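Local coordinates for protein 3-hydroxy-3-methylglutaryl-CoA lyase (Acinetobacter baumannii, PDB 6NDS) that is an HMGL-like family enzyme with a TIM-barrel fold, modelled here with a zinc ion and coenzyme A, at residues P31-T36 / L68-E73; Q115-A120 / C156-K161; Q195-V200 / Y231-R236; C259-V264 / D279-L284. All coordinates share one frame; numbering follows the deposited sequence.

Contact 1: P31-T36 / L68-E73; sequences PTWVPT and LRDGEE
W33 is the first residue of P31-T36 to meet L68-E73: the six-membered part of its indole brings CH2 to 3.6 Å from D70 OD2 and 4.2 Å from R69 CG. Both approaches are oblique, the ring and carboxylate planes standing 43° apart. A chi1 of 171°, which puts CG opposite the backbone N, carries the indole toward D70. V34 takes part mainly through its backbone, for its O and D70 OD2 share K39 as a partner, and K39 also makes a cation-pi interaction with W33. T36 completes the contact with two branches. Its OG1 donates to D70 OD2 at 2.8 Å, meeting the anti lone pair facing away from OD1. Its methyl, CG2, lies 3.6 Å from E73 CG, so one threonine offers a polar branch to the aspartate and an apolar one to the glutamate. Although D70 occupies the N-cap position of helix 71-77, its carboxylate makes no capping bond there and turns instead to T36, the first residue of helix 36-46. With a hydroxyl and the ammonium group of K39 both gripping OD2, close to two helix N-termini, the carboxylate is probably stabilised in its charged form, in a polar core flanked by apolar contacts.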
loop_
_atom_site.group_PDB
_atom_site.type_symbol
_atom_site.label_atom_id
_atom_site.label_comp_id
_atom_site.label_asym_id
_atom_site.label_seq_id
_atom_site.Cartn_x
_atom_site.Cartn_y
_atom_site.Cartn_z
ATOM N N PRO A 31 -17.649 -10.628 -9.288
ATOM C CA PRO A 31 -19.081 -10.600 -9.621
ATOM C C PRO A 31 -19.453 -11.531 -10.761
ATOM O O PRO A 31 -20.537 -12.127 -10.744
ATOM C CB PRO A 31 -19.325 -9.130 -9.999
ATOM C CG PRO A 31 -18.197 -8.383 -9.393
ATOM C CD PRO A 31 -17.023 -9.300 -9.400
ATOM N N THR A 32 -18.594 -11.658 -11.758
ATOM C CA THR A 32 -18.930 -12.411 -12.954
ATOM C C THR A 32 -18.255 -13.772 -12.953
ATOM O O THR A 32 -17.134 -13.941 -12.468
ATOM C CB THR A 32 -18.530 -11.657 -14.222
ATOM O OG1 THR A 32 -17.134 -11.325 -14.161
ATOM C CG2 THR A 32 -19.371 -10.396 -14.376
ATOM N N TRP A 33 -18.970 -14.734 -13.513
ATOM C CA TRP A 33 -18.461 -16.081 -13.686
ATOM C C TRP A 33 -17.292 -16.084 -14.663
ATOM O O TRP A 33 -17.352 -15.450 -15.724
ATOM C CB TRP A 33 -19.607 -16.948 -14.203
ATOM C CG TRP A 33 -19.249 -18.316 -14.650
ATOM C CD1 TRP A 33 -19.162 -18.767 -15.941
ATOM C CD2 TRP A 33 -18.961 -19.429 -13.812
ATOM N NE1 TRP A 33 -18.828 -20.099 -15.951
ATOM C CE2 TRP A 33 -18.695 -20.529 -14.654
ATOM C CE3 TRP A 33 -18.894 -19.605 -12.424
ATOM C CZ2 TRP A 33 -18.368 -21.785 -14.156
ATOM C CZ3 TRP A 33 -18.576 -20.861 -11.931
ATOM C CH2 TRP A 33 -18.317 -21.935 -12.796
ATOM N N VAL A 34 -16.222 -16.792 -14.309
ATOM C CA VAL A 34 -15.109 -17.059 -15.210
ATOM C C VAL A 34 -15.283 -18.473 -15.758
ATOM O O VAL A 34 -15.281 -19.430 -14.960
ATOM C CB VAL A 34 -13.750 -16.910 -14.519
ATOM C CG1 VAL A 34 -12.622 -17.294 -15.481
ATOM C CG2 VAL A 34 -13.566 -15.478 -13.999
ATOM N N PRO A 35 -15.465 -18.651 -17.059
ATOM C CA PRO A 35 -15.717 -19.989 -17.598
ATOM C C PRO A 35 -14.622 -20.968 -17.217
ATOM O O PRO A 35 -13.450 -20.608 -17.059
ATOM C CB PRO A 35 -15.743 -19.770 -19.109
ATOM C CG PRO A 35 -16.071 -18.330 -19.291
ATOM C CD PRO A 35 -15.521 -17.608 -18.096
ATOM N N THR A 36 -15.019 -22.233 -17.142
ATOM C CA THR A 36 -14.110 -23.288 -16.701
ATOM C C THR A 36 -12.820 -23.331 -17.523
ATOM O O THR A 36 -11.725 -23.432 -16.955
ATOM C CB THR A 36 -14.854 -24.617 -16.754
ATOM O OG1 THR A 36 -16.022 -24.504 -15.927
ATOM C CG2 THR A 36 -13.961 -25.736 -16.244
ATOM N N LEU A 68 -16.847 -20.997 -7.682
ATOM C CA LEU A 68 -15.821 -22.027 -7.650
ATOM C C LEU A 68 -16.407 -23.436 -7.747
ATOM O O LEU A 68 -15.718 -24.413 -7.431
ATOM C CB LEU A 68 -14.977 -21.877 -6.383
ATOM C CG LEU A 68 -14.191 -20.560 -6.272
ATOM C CD1 LEU A 68 -13.367 -20.586 -4.982
ATOM C CD2 LEU A 68 -13.297 -20.378 -7.484
ATOM N N ARG A 69 -17.660 -23.566 -8.203
ATOM C CA ARG A 69 -18.326 -24.868 -8.198
ATOM C C ARG A 69 -17.781 -25.828 -9.243
ATOM O O ARG A 69 -18.180 -27.001 -9.242
ATOM C CB ARG A 69 -19.836 -24.708 -8.408
ATOM C CG ARG A 69 -20.226 -24.271 -9.816
ATOM C CD ARG A 69 -21.709 -23.888 -9.869
ATOM N NE ARG A 69 -22.584 -24.981 -9.444
ATOM C CZ ARG A 69 -23.885 -24.854 -9.186
ATOM N NH1 ARG A 69 -24.482 -23.670 -9.290
ATOM N NH2 ARG A 69 -24.592 -25.915 -8.816
ATOM N N ASP A 70 -16.898 -25.369 -10.132
ATOM C CA ASP A 70 -16.277 -26.226 -11.134
ATOM C C ASP A 70 -14.896 -26.710 -10.708
ATOM O O ASP A 70 -14.075 -27.050 -11.564
ATOM C CB ASP A 70 -16.187 -25.490 -12.474
ATOM C CG ASP A 70 -15.441 -24.168 -12.371
ATOM O OD1 ASP A 70 -15.096 -23.738 -11.246
ATOM O OD2 ASP A 70 -15.187 -23.544 -13.426
ATOM N N GLY A 71 -14.626 -26.761 -9.396
ATOM C CA GLY A 71 -13.285 -27.099 -8.939
ATOM C C GLY A 71 -12.783 -28.437 -9.453
ATOM O O GLY A 71 -11.610 -28.572 -9.815
ATOM N N GLU A 72 -13.652 -29.449 -9.488
ATOM C CA GLU A 72 -13.201 -30.753 -9.967
ATOM C C GLU A 72 -12.718 -30.673 -11.409
ATOM O O GLU A 72 -11.660 -31.213 -11.747
ATOM C CB GLU A 72 -14.312 -31.794 -9.841
ATOM C CG GLU A 72 -13.892 -33.150 -10.387
ATOM C CD GLU A 72 -14.516 -34.301 -9.633
ATOM O OE1 GLU A 72 -15.520 -34.067 -8.928
ATOM O OE2 GLU A 72 -14.001 -35.435 -9.740
ATOM N N GLU A 73 -13.472 -29.992 -12.272
ATOM C CA GLU A 73 -13.067 -29.926 -13.673
ATOM C C GLU A 73 -11.831 -29.055 -13.845
ATOM O O GLU A 73 -10.984 -29.346 -14.695
ATOM C CB GLU A 73 -14.227 -29.427 -14.538
ATOM C CG GLU A 73 -13.920 -29.350 -16.044
ATOM C CD GLU A 73 -13.506 -30.689 -16.658
ATOM O OE1 GLU A 73 -13.830 -31.752 -16.093
ATOM O OE2 GLU A 73 -12.858 -30.677 -17.725
#

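Contact 2: Q115-A120 / C156-K161; sequences QTHNLA and CPFEGK
C156 opens C156-K161 against the helix with SG 4.0 Å from H117 CB. The same sulfur accepts from two backbone amides of its own loop, F158 N at 3.2 Å and E159 N at 3.3 Å, which fixes the turn. P157 adds only a distant brush with the imidazole; it packs on H310, and F158 on P311, of the second subunit. F158 is the main apolar element: its CB lies 3.6 Å from T116 CG2, and CE2 reaches both A120 CB and H117 CD2, each at 4.0 Å, all obliquely to the phenyl ring. E159 supplies the polar part. Its OE2 takes T116 OG1 at 2.7 Å on the anti lone pair, and T116 N at 3.0 Å from above the carboxylate plane, 45° out of it. A T116 chi1 of -59° sets OG1 beside the backbone N and CG2 opposite it, turning the methyl to F158 and the hydroxyl to E159. E159 OE1 accepts from a water that accepts from Q115 N. H117, its ND1 bound to S112, comes within about 6 Å of the bound coenzyme A, and the contact ties helix 115-122, after strand 106-112, to the loop between strand 145-151 and helix 164-176.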
loop_
_atom_site.group_PDB
_atom_site.type_symbol
_atom_site.label_atom_id
_atom_site.label_comp_id
_atom_site.label_asym_id
_atom_site.label_seq_id
_atom_site.Cartn_x
_atom_site.Cartn_y
_atom_site.Cartn_z
ATOM N N GLN A 115 -15.376 -17.219 16.428
ATOM C CA GLN A 115 -16.533 -18.108 16.371
ATOM C C GLN A 115 -17.617 -17.537 15.464
ATOM O O GLN A 115 -18.247 -18.276 14.700
ATOM C CB GLN A 115 -17.093 -18.348 17.769
ATOM C CG GLN A 115 -18.137 -19.452 17.807
ATOM C CD GLN A 115 -17.519 -20.833 17.835
ATOM O OE1 GLN A 115 -16.983 -21.308 16.837
ATOM N NE2 GLN A 115 -17.588 -21.485 18.990
ATOM N N THR A 116 -17.857 -16.223 15.545
ATOM C CA THR A 116 -18.905 -15.617 14.725
ATOM C C THR A 116 -18.588 -15.756 13.244
ATOM O O THR A 116 -19.460 -16.098 12.435
ATOM C CB THR A 116 -19.081 -14.140 15.079
ATOM O OG1 THR A 116 -19.423 -14.004 16.461
ATOM C CG2 THR A 116 -20.175 -13.527 14.217
ATOM N N HIS A 117 -17.339 -15.479 12.860
ATOM C CA HIS A 117 -16.969 -15.610 11.459
ATOM C C HIS A 117 -16.995 -17.068 11.003
ATOM O O HIS A 117 -17.379 -17.355 9.866
ATOM C CB HIS A 117 -15.590 -14.992 11.222
ATOM C CG HIS A 117 -15.217 -14.893 9.779
ATOM N ND1 HIS A 117 -14.451 -15.847 9.143
ATOM C CD2 HIS A 117 -15.506 -13.956 8.846
ATOM C CE1 HIS A 117 -14.289 -15.503 7.878
ATOM N NE2 HIS A 117 -14.913 -14.358 7.673
ATOM N N ASN A 118 -16.574 -18.003 11.861
ATOM C CA ASN A 118 -16.632 -19.407 11.463
ATOM C C ASN A 118 -18.070 -19.850 11.224
ATOM O O ASN A 118 -18.350 -20.596 10.277
ATOM C CB ASN A 118 -15.970 -20.299 12.516
ATOM C CG ASN A 118 -15.367 -21.555 11.904
ATOM O OD1 ASN A 118 -14.416 -21.480 11.118
ATOM N ND2 ASN A 118 -15.930 -22.710 12.237
ATOM N N LEU A 119 -18.995 -19.407 12.073
ATOM C CA LEU A 119 -20.404 -19.728 11.851
ATOM C C LEU A 119 -20.930 -19.066 10.579
ATOM O O LEU A 119 -21.675 -19.686 9.815
ATOM C CB LEU A 119 -21.233 -19.311 13.063
ATOM C CG LEU A 119 -21.068 -20.164 14.323
ATOM C CD1 LEU A 119 -21.617 -19.436 15.541
ATOM C CD2 LEU A 119 -21.767 -21.514 14.142
ATOM N N ALA A 120 -20.544 -17.813 10.324
ATOM C CA ALA A 120 -21.034 -17.125 9.130
ATOM C C ALA A 120 -20.497 -17.755 7.851
ATOM O O ALA A 120 -21.199 -17.792 6.834
ATOM C CB ALA A 120 -20.645 -15.648 9.174
ATOM N N CYS A 156 -11.453 -9.599 13.530
ATOM C CA CYS A 156 -12.659 -10.092 12.889
ATOM C C CYS A 156 -13.592 -8.935 12.558
ATOM O O CYS A 156 -13.779 -8.032 13.383
ATOM C CB CYS A 156 -13.370 -11.084 13.816
ATOM S SG CYS A 156 -15.021 -11.580 13.270
ATOM N N PRO A 157 -14.190 -8.930 11.360
ATOM C CA PRO A 157 -15.127 -7.849 11.014
ATOM C C PRO A 157 -16.402 -7.855 11.848
ATOM O O PRO A 157 -17.121 -6.845 11.862
ATOM C CB PRO A 157 -15.434 -8.112 9.530
ATOM C CG PRO A 157 -15.228 -9.602 9.374
ATOM C CD PRO A 157 -14.064 -9.932 10.284
ATOM N N PHE A 158 -16.719 -8.961 12.528
ATOM C CA PHE A 158 -17.883 -9.033 13.402
ATOM C C PHE A 158 -17.530 -8.783 14.861
ATOM O O PHE A 158 -18.196 -7.994 15.540
ATOM C CB PHE A 158 -18.562 -10.404 13.297
ATOM C CG PHE A 158 -19.035 -10.753 11.921
ATOM C CD1 PHE A 158 -20.105 -10.077 11.352
ATOM C CD2 PHE A 158 -18.440 -11.788 11.213
ATOM C CE1 PHE A 158 -20.566 -10.414 10.088
ATOM C CE2 PHE A 158 -18.891 -12.130 9.939
ATOM C CZ PHE A 158 -19.957 -11.442 9.382
ATOM N N GLU A 159 -16.500 -9.468 15.359
ATOM C CA GLU A 159 -16.173 -9.464 16.779
ATOM C C GLU A 159 -15.153 -8.398 17.151
ATOM O O GLU A 159 -15.083 -8.007 18.324
ATOM C CB GLU A 159 -15.650 -10.847 17.197
ATOM C CG GLU A 159 -16.692 -11.967 17.058
ATOM C CD GLU A 159 -16.242 -13.301 17.653
ATOM O OE1 GLU A 159 -15.094 -13.386 18.144
ATOM O OE2 GLU A 159 -17.040 -14.269 17.626
ATOM N N GLY A 160 -14.386 -7.915 16.195
ATOM C CA GLY A 160 -13.337 -6.939 16.483
ATOM C C GLY A 160 -12.035 -7.629 16.874
ATOM O O GLY A 160 -11.496 -8.417 16.091
ATOM N N LYS A 161 -11.538 -7.332 18.079
ATOM C CA LYS A 161 -10.275 -7.908 18.525
ATOM C C LYS A 161 -10.404 -9.415 18.705
ATOM O O LYS A 161 -11.440 -9.916 19.146
ATOM C CB LYS A 161 -9.826 -7.272 19.840
ATOM C CG LYS A 161 -9.565 -5.776 19.776
ATOM C CD LYS A 161 -8.192 -5.460 19.211
ATOM C CE LYS A 161 -7.708 -4.104 19.710
ATOM N NZ LYS A 161 -6.496 -3.631 18.987
HETATM O O HOH W 1 -14.593 -16.046 18.866
#

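Contact 3: Q195-V200 / Y231-R236; sequences QVKRIV and YEVGAR. With ACT (acetate ion), chain E; ACT (acetate ion), chain D.
A salt bridge at the rim, between K197 and E232, is the direct polar link across a contact otherwise made by small aliphatic groups. K197 NZ lies 2.9 Å from E232 OE1 and meets that oxygen almost along the C-O bond direction. The lysine chain is extended from CG onward (chi2 to chi4 all near 180°), which brings its end closer to the other segment than its CB direction alone would suggest. On the way its methylenes pass V233, with CG 3.8 Å from V233 CG1, so the bridge spans over an apolar base. The second branch of V233 serves a different residue: CG2 sits 3.7 Å from V200 CG1, and that same V200 methyl lies 4.0 Å from A235 CB. V233 and A235 are brought round to V200 by a Schellman motif, in which G234, with a phi of 115°, is the C-prime residue, A235 N bonds to A230 O and G234 N bonds to Y231 O. R236 reinforces this helix end, its NH1 donating to both Y231 O and A235 O at 2.9 Å while lying over one face of the Y231 ring, offset toward the rim. The contact thus sets helix 193-203 beside the C-terminal end of helix 223-232. Beneath them lies strand 212-216, whose L214 touches both V200 and A235, and R236 leads on into strand 237-240 with backbone bonds to V17.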
loop_
_atom_site.group_PDB
_atom_site.type_symbol
_atom_site.label_atom_id
_atom_site.label_comp_id
_atom_site.label_asym_id
_atom_site.label_seq_id
_atom_site.Cartn_x
_atom_site.Cartn_y
_atom_site.Cartn_z
ATOM N N GLN A 195 1.735 -5.623 15.555
ATOM C CA GLN A 195 0.981 -6.832 15.869
ATOM C C GLN A 195 1.496 -8.022 15.075
ATOM O O GLN A 195 1.642 -9.129 15.614
ATOM C CB GLN A 195 -0.496 -6.587 15.570
ATOM C CG GLN A 195 -1.402 -7.802 15.630
ATOM C CD GLN A 195 -2.706 -7.528 14.892
ATOM O OE1 GLN A 195 -2.712 -6.814 13.895
ATOM N NE2 GLN A 195 -3.809 -8.081 15.385
ATOM N N VAL A 196 1.787 -7.811 13.790
ATOM C CA VAL A 196 2.315 -8.888 12.959
ATOM C C VAL A 196 3.635 -9.402 13.517
ATOM O O VAL A 196 3.854 -10.614 13.608
ATOM C CB VAL A 196 2.462 -8.411 11.505
ATOM C CG1 VAL A 196 3.334 -9.383 10.707
ATOM C CG2 VAL A 196 1.074 -8.272 10.866
ATOM N N LYS A 197 4.542 -8.496 13.899
ATOM C CA LYS A 197 5.825 -8.971 14.422
ATOM C C LYS A 197 5.630 -9.808 15.684
ATOM O O LYS A 197 6.281 -10.848 15.855
ATOM C CB LYS A 197 6.769 -7.793 14.674
ATOM C CG LYS A 197 7.331 -7.213 13.367
ATOM C CD LYS A 197 8.407 -6.171 13.629
ATOM C CE LYS A 197 8.990 -5.635 12.318
ATOM N NZ LYS A 197 10.203 -4.786 12.581
ATOM N N ARG A 198 4.713 -9.390 16.565
ATOM C CA ARG A 198 4.485 -10.117 17.808
ATOM C C ARG A 198 3.922 -11.509 17.539
ATOM O O ARG A 198 4.408 -12.505 18.093
ATOM C CB ARG A 198 3.548 -9.316 18.712
ATOM C CG ARG A 198 3.103 -10.055 19.957
ATOM C CD ARG A 198 2.305 -9.145 20.887
ATOM N NE ARG A 198 1.035 -8.707 20.304
ATOM C CZ ARG A 198 0.806 -7.483 19.825
ATOM N NH1 ARG A 198 1.762 -6.559 19.849
ATOM N NH2 ARG A 198 -0.385 -7.177 19.333
ATOM N N ILE A 199 2.900 -11.599 16.686
ATOM C CA ILE A 199 2.258 -12.885 16.436
ATOM C C ILE A 199 3.192 -13.809 15.662
ATOM O O ILE A 199 3.325 -14.994 15.996
ATOM C CB ILE A 199 0.915 -12.691 15.705
ATOM C CG1 ILE A 199 -0.127 -12.073 16.653
ATOM C CG2 ILE A 199 0.416 -14.031 15.158
ATOM C CD1 ILE A 199 -1.480 -11.731 15.988
ATOM N N VAL A 200 3.857 -13.287 14.626
ATOM C CA VAL A 200 4.727 -14.136 13.818
ATOM C C VAL A 200 5.924 -14.619 14.634
ATOM O O VAL A 200 6.328 -15.785 14.528
ATOM C CB VAL A 200 5.172 -13.401 12.544
ATOM C CG1 VAL A 200 6.284 -14.176 11.851
ATOM C CG2 VAL A 200 3.981 -13.209 11.594
ATOM N N TYR A 231 8.542 -10.504 7.309
ATOM C CA TYR A 231 9.844 -10.931 6.793
ATOM C C TYR A 231 10.972 -10.551 7.745
ATOM O O TYR A 231 11.915 -11.333 7.954
ATOM C CB TYR A 231 10.078 -10.307 5.414
ATOM C CG TYR A 231 11.353 -10.780 4.731
ATOM C CD1 TYR A 231 11.347 -11.880 3.891
ATOM C CD2 TYR A 231 12.554 -10.119 4.939
ATOM C CE1 TYR A 231 12.512 -12.308 3.265
ATOM C CE2 TYR A 231 13.717 -10.542 4.328
ATOM C CZ TYR A 231 13.692 -11.633 3.494
ATOM O OH TYR A 231 14.866 -12.043 2.892
ATOM N N GLU A 232 10.894 -9.355 8.337
ATOM C CA GLU A 232 11.944 -8.880 9.231
ATOM C C GLU A 232 12.100 -9.749 10.478
ATOM O O GLU A 232 13.190 -9.771 11.063
ATOM C CB GLU A 232 11.679 -7.411 9.609
ATOM C CG GLU A 232 11.889 -6.440 8.422
ATOM C CD GLU A 232 11.448 -5.003 8.695
ATOM O OE1 GLU A 232 10.783 -4.747 9.723
ATOM O OE2 GLU A 232 11.768 -4.121 7.860
ATOM N N VAL A 233 11.064 -10.483 10.893
ATOM C CA VAL A 233 11.171 -11.383 12.038
ATOM C C VAL A 233 11.242 -12.851 11.617
ATOM O O VAL A 233 11.119 -13.737 12.466
ATOM C CB VAL A 233 10.041 -11.149 13.060
ATOM C CG1 VAL A 233 10.155 -9.751 13.672
ATOM C CG2 VAL A 233 8.663 -11.355 12.437
ATOM N N GLY A 234 11.459 -13.129 10.329
ATOM C CA GLY A 234 11.816 -14.461 9.871
ATOM C C GLY A 234 10.816 -15.174 8.979
ATOM O O GLY A 234 11.133 -16.258 8.482
ATOM N N ALA A 235 9.630 -14.616 8.741
ATOM C CA ALA A 235 8.665 -15.296 7.891
ATOM C C ALA A 235 9.088 -15.203 6.429
ATOM O O ALA A 235 9.697 -14.215 5.999
ATOM C CB ALA A 235 7.275 -14.689 8.061
ATOM N N ARG A 236 8.774 -16.252 5.664
ATOM C CA ARG A 236 9.233 -16.331 4.279
ATOM C C ARG A 236 8.170 -16.723 3.261
ATOM O O ARG A 236 8.363 -16.435 2.074
ATOM C CB ARG A 236 10.410 -17.319 4.164
ATOM C CG ARG A 236 11.648 -16.894 4.958
ATOM C CD ARG A 236 12.284 -15.662 4.317
ATOM N NE ARG A 236 13.537 -15.246 4.949
ATOM C CZ ARG A 236 13.627 -14.333 5.920
ATOM N NH1 ARG A 236 12.526 -13.760 6.401
ATOM N NH2 ARG A 236 14.815 -13.989 6.416
HETATM C C ACT E . -0.122 -3.448 18.691
HETATM O O ACT E . -1.059 -4.099 18.146
HETATM O OXT ACT E . 0.550 -3.736 19.723
HETATM C CH3 ACT E . 0.271 -2.103 18.011
HETATM C C ACT D . 17.760 -9.491 1.712
HETATM O O ACT D . 17.236 -10.268 2.561
HETATM O OXT ACT D . 17.695 -8.228 1.645
HETATM C CH3 ACT D . 18.605 -10.170 0.591
HETATM O O HOH W 2 11.259 -2.943 11.266
#

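Contact 4: C259-V264 / D279-L284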
loop_
_atom_site.group_PDB
_atom_site.type_symbol
_atom_site.label_atom_id
_atom_site.label_comp_id
_atom_site.label_asym_id
_atom_site.label_seq_id
_atom_site.Cartn_x
_atom_site.Cartn_y
_atom_site.Cartn_z
ATOM N N CYS A 259 -1.418 -7.724 -3.862
ATOM C CA CYS A 259 -1.209 -7.929 -5.286
ATOM C C CYS A 259 0.128 -8.619 -5.554
ATOM O O CYS A 259 1.182 -8.120 -5.151
ATOM C CB CYS A 259 -1.254 -6.569 -5.969
ATOM S SG CYS A 259 -0.813 -6.593 -7.696
ATOM N N THR A 260 0.091 -9.744 -6.274
ATOM C CA THR A 260 1.308 -10.530 -6.487
ATOM C C THR A 260 2.396 -9.707 -7.160
ATOM O O THR A 260 3.551 -9.727 -6.727
ATOM C CB THR A 260 1.001 -11.777 -7.319
ATOM O OG1 THR A 260 -0.095 -12.465 -6.720
ATOM C CG2 THR A 260 2.203 -12.724 -7.324
ATOM N N GLU A 261 2.062 -8.992 -8.238
ATOM C CA GLU A 261 3.136 -8.287 -8.931
ATOM C C GLU A 261 3.637 -7.090 -8.118
ATOM O O GLU A 261 4.814 -6.732 -8.218
ATOM C CB GLU A 261 2.692 -7.879 -10.341
ATOM C CG GLU A 261 1.494 -6.959 -10.408
ATOM C CD GLU A 261 0.155 -7.683 -10.539
ATOM O OE1 GLU A 261 0.037 -8.877 -10.185
ATOM O OE2 GLU A 261 -0.800 -7.023 -10.976
ATOM N N ASP A 262 2.787 -6.484 -7.284
ATOM C CA ASP A 262 3.282 -5.440 -6.390
ATOM C C ASP A 262 4.206 -6.028 -5.322
ATOM O O ASP A 262 5.224 -5.417 -4.978
ATOM C CB ASP A 262 2.113 -4.678 -5.743
ATOM C CG ASP A 262 1.255 -3.904 -6.758
ATOM O OD1 ASP A 262 1.573 -3.918 -7.967
ATOM O OD2 ASP A 262 0.247 -3.275 -6.343
ATOM N N LEU A 263 3.877 -7.215 -4.795
ATOM C CA LEU A 263 4.768 -7.891 -3.845
ATOM C C LEU A 263 6.102 -8.254 -4.488
ATOM O O LEU A 263 7.175 -7.999 -3.920
ATOM C CB LEU A 263 4.082 -9.146 -3.298
ATOM C CG LEU A 263 4.979 -10.126 -2.534
ATOM C CD1 LEU A 263 5.533 -9.468 -1.280
ATOM C CD2 LEU A 263 4.181 -11.397 -2.182
ATOM N N VAL A 264 6.060 -8.849 -5.681
ATOM C CA VAL A 264 7.296 -9.249 -6.346
ATOM C C VAL A 264 8.125 -8.024 -6.713
ATOM O O VAL A 264 9.348 -8.045 -6.594
ATOM C CB VAL A 264 7.003 -10.133 -7.571
ATOM C CG1 VAL A 264 8.314 -10.484 -8.334
ATOM C CG2 VAL A 264 6.289 -11.419 -7.138
ATOM N N ASP A 279 8.434 -9.391 -15.051
ATOM C CA ASP A 279 7.990 -8.847 -16.335
ATOM C C ASP A 279 6.833 -9.658 -16.903
ATOM O O ASP A 279 5.831 -9.097 -17.365
ATOM C CB ASP A 279 9.141 -8.825 -17.333
ATOM C CG ASP A 279 10.131 -7.729 -17.061
ATOM O OD1 ASP A 279 9.705 -6.623 -16.673
ATOM O OD2 ASP A 279 11.340 -7.974 -17.258
ATOM N N ALA A 280 6.959 -10.988 -16.886
ATOM C CA ALA A 280 5.903 -11.825 -17.440
ATOM C C ALA A 280 4.642 -11.752 -16.601
ATOM O O ALA A 280 3.529 -11.826 -17.141
ATOM C CB ALA A 280 6.375 -13.274 -17.548
ATOM N N LEU A 281 4.795 -11.606 -15.288
ATOM C CA LEU A 281 3.634 -11.554 -14.410
ATOM C C LEU A 281 2.844 -10.265 -14.617
ATOM O O LEU A 281 1.606 -10.279 -14.623
ATOM C CB LEU A 281 4.088 -11.680 -12.959
ATOM C CG LEU A 281 2.956 -11.896 -11.954
ATOM C CD1 LEU A 281 2.372 -13.304 -12.108
ATOM C CD2 LEU A 281 3.495 -11.644 -10.547
ATOM N N ILE A 282 3.542 -9.139 -14.789
ATOM C CA ILE A 282 2.858 -7.884 -15.093
ATOM C C ILE A 282 2.079 -8.008 -16.393
ATOM O O ILE A 282 0.928 -7.550 -16.495
ATOM C CB ILE A 282 3.867 -6.721 -15.143
ATOM C CG1 ILE A 282 4.405 -6.413 -13.738
ATOM C CG2 ILE A 282 3.224 -5.467 -15.778
ATOM C CD1 ILE A 282 5.634 -5.499 -13.744
ATOM N N GLN A 283 2.689 -8.617 -17.414
ATOM C CA GLN A 283 1.993 -8.771 -18.687
ATOM C C GLN A 283 0.735 -9.614 -18.513
ATOM O O GLN A 283 -0.323 -9.289 -19.066
ATOM C CB GLN A 283 2.925 -9.394 -19.732
ATOM C CG GLN A 283 2.293 -9.499 -21.112
ATOM C CD GLN A 283 3.133 -10.304 -22.082
ATOM O OE1 GLN A 283 3.852 -11.222 -21.686
ATOM N NE2 GLN A 283 3.039 -9.969 -23.363
ATOM N N LEU A 284 0.823 -10.684 -17.717
ATOM C CA LEU A 284 -0.352 -11.514 -17.466
ATOM C C LEU A 284 -1.423 -10.732 -16.706
ATOM O O LEU A 284 -2.611 -10.804 -17.040
ATOM C CB LEU A 284 0.045 -12.777 -16.688
ATOM C CG LEU A 284 -1.146 -13.694 -16.365
ATOM C CD1 LEU A 284 -1.812 -14.269 -17.606
ATOM C CD2 LEU A 284 -0.709 -14.820 -15.414
#
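Two antiparallel helices on the outside of the barrel meet where L281 of helix 278-285 presses against T260, E261 and V264 of helix 260-270. The short axes run at 157° to each other and approach to 9.7 Å. L281 CD2 is the focal atom: it lies 3.6 Å from T260 CG2, 3.7 Å from E261 CA and 4.4 Å from V264 CG2. L281 CG lies anti to the backbone N (chi1 -169°), and with chi2 near 71° this sends CD2 to the facing helix. Next to it, I282 CG1 comes to 4.1 Å from E261 CB. E261 contributes its CB and backbone rather than its carboxylate. The buried carboxylate bends off to other partners, OE2 hydrogen-bonded to S298 and S285, OE1 to G243 N. T260 is likewise split, its methyl facing L281 while OG1 pairs with E20. C259 is the N-cap of the same helix, its SG accepting a weak bond from D262 N. The helix also rests on strands 17-20 and 237-240, first and eighth along the chain and neighbours in the barrel: the place of the helix after the eighth strand in a TIM barrel, flanked here by helix 278-285, which also touches helix 36-46.

How the contacts relate
Following the chain, the four contacts come strictly in series: each closes before the next opens, so none nests in or crosses another. Contact 1 closes a loop holding helix 36-46 and strand 53-58; contact 2 encloses helix 126-140 and strand 145-151; contact 3 brackets strand 212-216; contact 4, whose segments are 15 residues apart at their closest ends, joins consecutive helices after the last strand. Contacts 1 and 3 lie on opposite sides of the chain's centre, as do contacts 2 and 4, which places the set around the barrel. Contacts 2 and 3 are nearest neighbours, with about 6 Å between nearest atoms, yet no two contacts touch.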